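Local coordinates for protein putative thioesterase (Escherichia coli, PDB 5UGZ) that hydrolyses thioesters to release intermediates from the colibactin NRPS/PKS assembly line, acting as a type II thioesterase, at residues I24-L29 against S44-N49; Y92-H97 against I102-L107. All coordinates share one frame; numbering follows the deposited sequence.

Both contacts involve the central parallel sheet, and their centres lie about 14 Å apart. Contact 1 comes first along the chain and is closed before contact 2 begins: it joins strand 24-29 to the loop that runs into strand 50-54, at one side of the sheet. Contact 2 packs strand 91-97 against the helix that follows it, nearer the centre of the molecule. Strands 24-29 and 91-97 are neighbours, probably hydrogen-bonded from Tyr27 O to Phe95 N and from Leu29 N to Phe95 O. Contact 1 lies on the flank of strand 24-29 facing the outermost strand 50-54, while contact 2 covers the strand that leads into the probable nucleophile elbow of this hydrolase.

Contact 1 of 2, residues I24-L29 against S44-N49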
ATOM      1  N   ILE A  24     -19.023   2.334  -4.979  1.00 26.32           N
ATOM      2  CA  ILE A  24     -17.824   1.505  -4.909  1.00 23.24           C
ATOM      3  C   ILE A  24     -16.980   1.954  -3.729  1.00 23.89           C
ATOM      4  O   ILE A  24     -16.722   3.150  -3.556  1.00 24.17           O
ATOM      5  CB  ILE A  24     -16.980   1.568  -6.187  1.00 22.57           C
ATOM      6  CG1 ILE A  24     -15.639   0.881  -5.935  1.00 20.81           C
ATOM      7  CG2 ILE A  24     -16.762   2.995  -6.592  1.00 24.91           C
ATOM      8  CD1 ILE A  24     -14.964   0.401  -7.193  1.00 23.66           C
ATOM      9  N   SER A  25     -16.527   1.000  -2.932  1.00 21.90           N
ATOM     10  CA  SER A  25     -15.677   1.298  -1.793  1.00 20.87           C
ATOM     11  C   SER A  25     -14.221   1.059  -2.163  1.00 18.11           C
ATOM     12  O   SER A  25     -13.876   0.018  -2.736  1.00 17.83           O
ATOM     13  CB  SER A  25     -16.085   0.455  -0.595  1.00 20.88           C
ATOM     14  OG  SER A  25     -17.440   0.703  -0.296  1.00 22.86           O
ATOM     15  N   LEU A  26     -13.387   2.039  -1.855  1.00 17.58           N
ATOM     16  CA  LEU A  26     -11.951   2.003  -2.098  1.00 15.87           C
ATOM     17  C   LEU A  26     -11.241   1.844  -0.758  1.00 14.18           C
ATOM     18  O   LEU A  26     -11.198   2.786   0.034  1.00 13.42           O
ATOM     19  CB  LEU A  26     -11.511   3.281  -2.798  1.00 14.59           C
ATOM     20  CG  LEU A  26     -10.014   3.489  -2.961  1.00 14.53           C
ATOM     21  CD1 LEU A  26      -9.459   2.557  -4.033  1.00 16.61           C
ATOM     22  CD2 LEU A  26      -9.742   4.966  -3.288  1.00 15.26           C
ATOM     23  N   TYR A  27     -10.698   0.651  -0.515  1.00 13.61           N
ATOM     24  CA  TYR A  27      -9.911   0.345   0.671  1.00 13.66           C
ATOM     25  C   TYR A  27      -8.467   0.753   0.416  1.00 13.99           C
ATOM     26  O   TYR A  27      -7.870   0.339  -0.581  1.00 12.35           O
ATOM     27  CB  TYR A  27     -10.008  -1.151   1.008  1.00 11.61           C
ATOM     28  CG  TYR A  27     -11.449  -1.558   1.325  1.00 15.08           C
ATOM     29  CD1 TYR A  27     -12.322  -1.994   0.325  1.00 14.45           C
ATOM     30  CD2 TYR A  27     -11.949  -1.439   2.611  1.00 13.83           C
ATOM     31  CE1 TYR A  27     -13.640  -2.319   0.620  1.00 14.51           C
ATOM     32  CE2 TYR A  27     -13.252  -1.758   2.908  1.00 16.91           C
ATOM     33  CZ  TYR A  27     -14.095  -2.187   1.918  1.00 18.48           C
ATOM     34  OH  TYR A  27     -15.393  -2.501   2.250  1.00 22.15           O
ATOM     35  N   CYS A  28      -7.910   1.574   1.309  1.00 13.50           N
ATOM     36  CA  CYS A  28      -6.553   2.072   1.155  1.00 13.49           C
ATOM     37  C   CYS A  28      -5.680   1.606   2.310  1.00 15.22           C
ATOM     38  O   CYS A  28      -6.077   1.702   3.476  1.00 14.36           O
ATOM     39  CB  CYS A  28      -6.535   3.596   1.061  1.00 13.41           C
ATOM     40  SG  CYS A  28      -7.440   4.197  -0.381  1.00 17.43           S
ATOM     41  N   LEU A  29      -4.475   1.119   1.975  1.00 14.44           N
ATOM     42  CA  LEU A  29      -3.508   0.668   2.966  1.00 13.86           C
ATOM     43  C   LEU A  29      -2.290   1.580   2.961  1.00 14.17           C
ATOM     44  O   LEU A  29      -1.787   1.926   1.885  1.00 14.00           O
ATOM     45  CB  LEU A  29      -3.081  -0.792   2.694  1.00 14.59           C
ATOM     46  CG  LEU A  29      -4.165  -1.834   3.003  1.00 15.14           C
ATOM     47  CD1 LEU A  29      -5.328  -1.704   2.048  1.00 15.48           C
ATOM     48  CD2 LEU A  29      -3.611  -3.251   2.942  1.00 18.32           C
ATOM     49  N   SER A  44     -11.365  14.793  -0.563  1.00 20.21           N
ATOM     50  CA  SER A  44     -11.614  16.074  -1.209  1.00 22.90           C
ATOM     51  C   SER A  44     -11.456  16.025  -2.728  1.00 22.94           C
ATOM     52  O   SER A  44     -11.775  17.017  -3.393  1.00 22.73           O
ATOM     53  CB  SER A  44     -10.688  17.158  -0.627  1.00 20.58           C
ATOM     54  OG  SER A  44      -9.380  17.073  -1.172  1.00 24.29           O
ATOM     55  N   VAL A  45     -10.968  14.914  -3.285  1.00 19.43           N
ATOM     56  CA  VAL A  45     -10.794  14.777  -4.730  1.00 22.26           C
ATOM     57  C   VAL A  45     -11.422  13.506  -5.296  1.00 20.17           C
ATOM     58  O   VAL A  45     -11.688  13.438  -6.510  1.00 19.05           O
ATOM     59  CB  VAL A  45      -9.289  14.849  -5.103  1.00 22.97           C
ATOM     60  CG1 VAL A  45      -8.838  16.296  -5.191  1.00 25.82           C
ATOM     61  CG2 VAL A  45      -8.440  14.158  -4.053  1.00 24.08           C
ATOM     62  N   LEU A  46     -11.706  12.494  -4.483  1.00 20.43           N
ATOM     63  CA  LEU A  46     -12.286  11.253  -4.977  1.00 21.15           C
ATOM     64  C   LEU A  46     -13.672  11.489  -5.563  1.00 24.43           C
ATOM     65  O   LEU A  46     -14.408  12.394  -5.147  1.00 23.30           O
ATOM     66  CB  LEU A  46     -12.399  10.226  -3.855  1.00 20.18           C
ATOM     67  CG  LEU A  46     -11.246   9.312  -3.515  1.00 17.61           C
ATOM     68  CD1 LEU A  46     -11.539   8.723  -2.164  1.00 18.02           C
ATOM     69  CD2 LEU A  46     -11.129   8.202  -4.559  1.00 16.37           C
ATOM     70  N   SER A  47     -14.040  10.622  -6.506  1.00 21.71           N
ATOM     71  CA  SER A  47     -15.322  10.745  -7.180  1.00 23.33           C
ATOM     72  C   SER A  47     -16.450  10.565  -6.180  1.00 23.64           C
ATOM     73  O   SER A  47     -16.348   9.795  -5.228  1.00 21.28           O
ATOM     74  CB  SER A  47     -15.434   9.719  -8.307  1.00 20.93           C
ATOM     75  OG  SER A  47     -14.535  10.008  -9.362  1.00 18.53           O
ATOM     76  N   ASP A  48     -17.550  11.272  -6.418  1.00 26.51           N
ATOM     77  CA  ASP A  48     -18.609  11.351  -5.417  1.00 28.42           C
ATOM     78  C   ASP A  48     -19.278  10.009  -5.132  1.00 25.48           C
ATOM     79  O   ASP A  48     -19.845   9.835  -4.050  1.00 24.87           O
ATOM     80  CB  ASP A  48     -19.638  12.394  -5.861  1.00 30.37           C
ATOM     81  CG  ASP A  48     -19.021  13.773  -6.021  1.00 31.84           C
ATOM     82  OD1 ASP A  48     -18.179  14.128  -5.165  1.00 34.00           O
ATOM     83  OD2 ASP A  48     -19.356  14.487  -7.000  1.00 35.82           O
ATOM     84  N   ASN A  49     -19.233   9.054  -6.061  1.00 25.51           N
ATOM     85  CA  ASN A  49     -19.752   7.724  -5.790  1.00 24.86           C
ATOM     86  C   ASN A  49     -18.662   6.738  -5.379  1.00 24.28           C
ATOM     87  O   ASN A  49     -18.831   5.530  -5.564  1.00 23.49           O
ATOM     88  CB  ASN A  49     -20.505   7.188  -7.003  1.00 25.21           C
ATOM     89  CG  ASN A  49     -19.587   6.725  -8.084  1.00 23.91           C
ATOM     90  OD1 ASN A  49     -18.487   7.248  -8.243  1.00 26.86           O
ATOM     91  ND2 ASN A  49     -20.023   5.733  -8.842  1.00 26.95           N
TER
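Strand 24-29 meets the loop 44-49 in a small, largely buried contact at the start of a parallel strand pairing, where the chain enters strand 50-54 beside the first strand of the sheet. One backbone hydrogen bond and one apolar touch carry it. Ile24 N donates to Asn49 O at 3.3 Å, with an N-H...O angle of 155°. The same carbonyl oxygen is met by the side chain of Ile24, whose CG2 lies 3.4 Å from Asn49 O. With CG1 anti to the backbone N (chi1 170°), the CG2 branch falls between N and the carbonyl carbon, next to the loop, and the longer branch leads away from it. Backbone bonds from Ile24 and Leu26 to Thr51, and from Leu26 to Arg53, carry the pairing onward, so that Asn49 stands at the entrance to an outermost strand of what is recognisably an alpha/beta-hydrolase sheet. Leu26, two residues along and on the same side of the strand as Ile24, points toward the loop, and Leu46 points back at it. Their side chains approach at a slant and touch through one methyl each, Leu26 CD2 to Leu46 CD2 at 3.7 Å. This methyl of Leu26 is its extended one, whereas in Leu46 it is the bent branch that touches, CD1 being the extended one (chi2 165°). The C-terminal helix 242-259 covers Leu46 with Val246 and Asn250. The side-chain amide of Asn250 also bonds Val45 O and Ser47 N, and Glu257 takes a hydrogen bond from Asn49 ND2.

Contact 2 of 2, residues Y92-H97 against I102-L107; sequences YAIFGH and IMAFEL
Ile94 and Ala104 face each other across the strand-helix interface, and their methyl groups make its closest touch, Ile94 CG2 to Ala104 CB at 3.6 Å. The isoleucine projects from the strand with CG2 anti to its own nitrogen, a torsion that lays this methyl against the helix; it also lies 4.2 Å from Ala104 CA. The other branch, CG1-CD1, reaches out from the strand and leans back toward Tyr92, where CD1 meets the ring at its edge, in the ring plane. Leu107, one helical turn beyond Ala104, also points at the strand but stands farther off, with CD2 4.9 Å from Ile94 CD1. Gly96, two residues on along the strand, also faces the Ala104 methyl, its N lying 4.4 Å from Ala104 CB. Because Gly96 has no side chain and Ala104 a single methyl, the two backbones come to 5.7 Å between their CA atoms. Such closeness fits the sharp strand-to-helix turn of a nucleophile elbow, and the Gly96, Ser98 and Gly100 pattern is consistent with this alpha/beta-hydrolase motif. No hydrogen bond crosses between the segments. The interface belongs to the beta-alpha-beta unit formed by strand 91-97, helix 99-113 and strand 121-125: Ile94 also touches Leu122 and, on the other side, Leu29 of strand 24-29, while Met103 packs against helix 72-83 and Phe105 reaches Phe124 of strand 121-125.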
ATOM      1  N   TYR A  92     -15.620  -2.965  -5.315  1.00 20.36           N
ATOM      2  CA  TYR A  92     -14.567  -2.399  -4.480  1.00 17.28           C
ATOM      3  C   TYR A  92     -13.236  -2.455  -5.219  1.00 17.78           C
ATOM      4  O   TYR A  92     -13.047  -3.239  -6.154  1.00 18.08           O
ATOM      5  CB  TYR A  92     -14.488  -3.127  -3.128  1.00 17.13           C
ATOM      6  CG  TYR A  92     -13.933  -4.532  -3.206  1.00 16.69           C
ATOM      7  CD1 TYR A  92     -12.581  -4.767  -3.020  1.00 15.21           C
ATOM      8  CD2 TYR A  92     -14.757  -5.615  -3.466  1.00 17.96           C
ATOM      9  CE1 TYR A  92     -12.071  -6.015  -3.091  1.00 17.13           C
ATOM     10  CE2 TYR A  92     -14.242  -6.896  -3.557  1.00 18.04           C
ATOM     11  CZ  TYR A  92     -12.891  -7.086  -3.361  1.00 19.40           C
ATOM     12  OH  TYR A  92     -12.335  -8.349  -3.423  1.00 20.87           O
ATOM     13  N   ALA A  93     -12.323  -1.588  -4.796  1.00 18.64           N
ATOM     14  CA  ALA A  93     -10.945  -1.564  -5.262  1.00 15.24           C
ATOM     15  C   ALA A  93     -10.041  -1.532  -4.042  1.00 13.78           C
ATOM     16  O   ALA A  93     -10.503  -1.332  -2.924  1.00 13.23           O
ATOM     17  CB  ALA A  93     -10.665  -0.353  -6.153  1.00 16.32           C
ATOM     18  N   ILE A  94      -8.741  -1.726  -4.260  1.00 14.13           N
ATOM     19  CA  ILE A  94      -7.748  -1.686  -3.195  1.00 14.31           C
ATOM     20  C   ILE A  94      -6.542  -0.892  -3.669  1.00 13.26           C
ATOM     21  O   ILE A  94      -5.999  -1.166  -4.742  1.00 12.54           O
ATOM     22  CB  ILE A  94      -7.310  -3.090  -2.750  1.00 12.83           C
ATOM     23  CG1 ILE A  94      -8.551  -3.983  -2.620  1.00 14.69           C
ATOM     24  CG2 ILE A  94      -6.478  -2.992  -1.450  1.00 12.19           C
ATOM     25  CD1 ILE A  94      -8.289  -5.371  -2.121  1.00 14.66           C
ATOM     26  N   PHE A  95      -6.134   0.094  -2.870  1.00 11.15           N
ATOM     27  CA  PHE A  95      -4.940   0.881  -3.111  1.00 11.47           C
ATOM     28  C   PHE A  95      -4.005   0.678  -1.928  1.00 12.34           C
ATOM     29  O   PHE A  95      -4.449   0.694  -0.780  1.00 12.22           O
ATOM     30  CB  PHE A  95      -5.285   2.385  -3.279  1.00 12.41           C
ATOM     31  CG  PHE A  95      -4.085   3.271  -3.468  1.00 13.40           C
ATOM     32  CD1 PHE A  95      -3.292   3.639  -2.382  1.00 13.20           C
ATOM     33  CD2 PHE A  95      -3.739   3.734  -4.730  1.00 15.90           C
ATOM     34  CE1 PHE A  95      -2.170   4.447  -2.545  1.00 13.44           C
ATOM     35  CE2 PHE A  95      -2.614   4.556  -4.900  1.00 16.59           C
ATOM     36  CZ  PHE A  95      -1.832   4.907  -3.801  1.00 14.05           C
ATOM     37  N   GLY A  96      -2.723   0.484  -2.207  1.00 12.82           N
ATOM     38  CA  GLY A  96      -1.717   0.433  -1.157  1.00 12.51           C
ATOM     39  C   GLY A  96      -0.431   1.024  -1.676  1.00 12.46           C
ATOM     40  O   GLY A  96      -0.123   0.909  -2.861  1.00 14.28           O
ATOM     41  N   HIS A  97       0.314   1.689  -0.791  1.00 15.49           N
ATOM     42  CA  HIS A  97       1.616   2.265  -1.125  1.00 14.36           C
ATOM     43  C   HIS A  97       2.706   1.480  -0.408  1.00 16.05           C
ATOM     44  O   HIS A  97       2.613   1.233   0.801  1.00 16.82           O
ATOM     45  CB  HIS A  97       1.707   3.752  -0.754  1.00 12.96           C
ATOM     46  CG  HIS A  97       2.949   4.434  -1.269  1.00 14.74           C
ATOM     47  ND1 HIS A  97       3.051   4.942  -2.547  1.00 15.59           N
ATOM     48  CD2 HIS A  97       4.145   4.672  -0.681  1.00 16.44           C
ATOM     49  CE1 HIS A  97       4.249   5.471  -2.719  1.00 16.47           C
ATOM     50  NE2 HIS A  97       4.932   5.318  -1.601  1.00 15.88           N
ATOM     51  N   ILE A 102       2.205  -4.485  -1.021  1.00 15.80           N
ATOM     52  CA  ILE A 102       2.396  -5.918  -0.774  1.00 17.13           C
ATOM     53  C   ILE A 102       1.240  -6.468   0.043  1.00 16.08           C
ATOM     54  O   ILE A 102       0.734  -7.562  -0.218  1.00 16.25           O
ATOM     55  CB  ILE A 102       3.736  -6.172  -0.054  1.00 17.48           C
ATOM     56  CG1 ILE A 102       4.935  -5.892  -0.969  1.00 23.08           C
ATOM     57  CG2 ILE A 102       3.795  -7.591   0.468  1.00 21.17           C
ATOM     58  CD1 ILE A 102       5.039  -6.803  -2.188  1.00 26.47           C
ATOM     59  N   MET A 103       0.814  -5.718   1.055  1.00 15.11           N
ATOM     60  CA  MET A 103      -0.328  -6.126   1.858  1.00 15.93           C
ATOM     61  C   MET A 103      -1.611  -6.114   1.042  1.00 14.10           C
ATOM     62  O   MET A 103      -2.440  -7.009   1.191  1.00 15.34           O
ATOM     63  CB  MET A 103      -0.445  -5.229   3.095  1.00 15.54           C
ATOM     64  CG  MET A 103       0.710  -5.419   4.067  1.00 19.38           C
ATOM     65  SD  MET A 103       0.482  -4.790   5.752  1.00 24.02           S
ATOM     66  CE  MET A 103      -0.937  -5.729   6.278  1.00 20.64           C
ATOM     67  N   ALA A 104      -1.789  -5.120   0.170  1.00 13.79           N
ATOM     68  CA  ALA A 104      -2.937  -5.126  -0.730  1.00 15.33           C
ATOM     69  C   ALA A 104      -2.940  -6.367  -1.615  1.00 15.51           C
ATOM     70  O   ALA A 104      -3.992  -6.983  -1.829  1.00 14.72           O
ATOM     71  CB  ALA A 104      -2.955  -3.862  -1.581  1.00 13.94           C
ATOM     72  N   PHE A 105      -1.776  -6.747  -2.141  1.00 14.74           N
ATOM     73  CA  PHE A 105      -1.696  -7.937  -2.978  1.00 15.35           C
ATOM     74  C   PHE A 105      -2.084  -9.186  -2.202  1.00 14.39           C
ATOM     75  O   PHE A 105      -2.872 -10.007  -2.679  1.00 16.82           O
ATOM     76  CB  PHE A 105      -0.287  -8.098  -3.541  1.00 17.36           C
ATOM     77  CG  PHE A 105      -0.099  -9.379  -4.306  1.00 18.98           C
ATOM     78  CD1 PHE A 105      -0.537  -9.494  -5.614  1.00 17.26           C
ATOM     79  CD2 PHE A 105       0.509 -10.473  -3.707  1.00 19.21           C
ATOM     80  CE1 PHE A 105      -0.368 -10.689  -6.315  1.00 21.26           C
ATOM     81  CE2 PHE A 105       0.683 -11.655  -4.387  1.00 18.44           C
ATOM     82  CZ  PHE A 105       0.245 -11.767  -5.699  1.00 19.75           C
ATOM     83  N   GLU A 106      -1.505  -9.361  -1.017  1.00 15.93           N
ATOM     84  CA  GLU A 106      -1.765 -10.548  -0.209  1.00 16.70           C
ATOM     85  C   GLU A 106      -3.199 -10.558   0.316  1.00 15.78           C
ATOM     86  O   GLU A 106      -3.821 -11.619   0.420  1.00 14.22           O
ATOM     87  CB  GLU A 106      -0.750 -10.603   0.939  1.00 18.43           C
ATOM     88  CG  GLU A 106       0.701 -10.874   0.489  1.00 18.27           C
ATOM     89  CD  GLU A 106       0.880 -12.276  -0.102  1.00 18.43           C
ATOM     90  OE1 GLU A 106       0.139 -13.170   0.314  1.00 22.01           O
ATOM     91  OE2 GLU A 106       1.744 -12.493  -0.977  1.00 18.82           O
ATOM     92  N   LEU A 107      -3.730  -9.377   0.639  1.00 14.44           N
ATOM     93  CA  LEU A 107      -5.090  -9.231   1.148  1.00 15.25           C
ATOM     94  C   LEU A 107      -6.151  -9.580   0.105  1.00 15.58           C
ATOM     95  O   LEU A 107      -7.180 -10.172   0.447  1.00 15.01           O
ATOM     96  CB  LEU A 107      -5.299  -7.798   1.637  1.00 14.91           C
ATOM     97  CG  LEU A 107      -6.715  -7.469   2.098  1.00 15.50           C
ATOM     98  CD1 LEU A 107      -7.132  -8.408   3.231  1.00 15.25           C
ATOM     99  CD2 LEU A 107      -6.798  -6.014   2.520  1.00 13.72           C
TER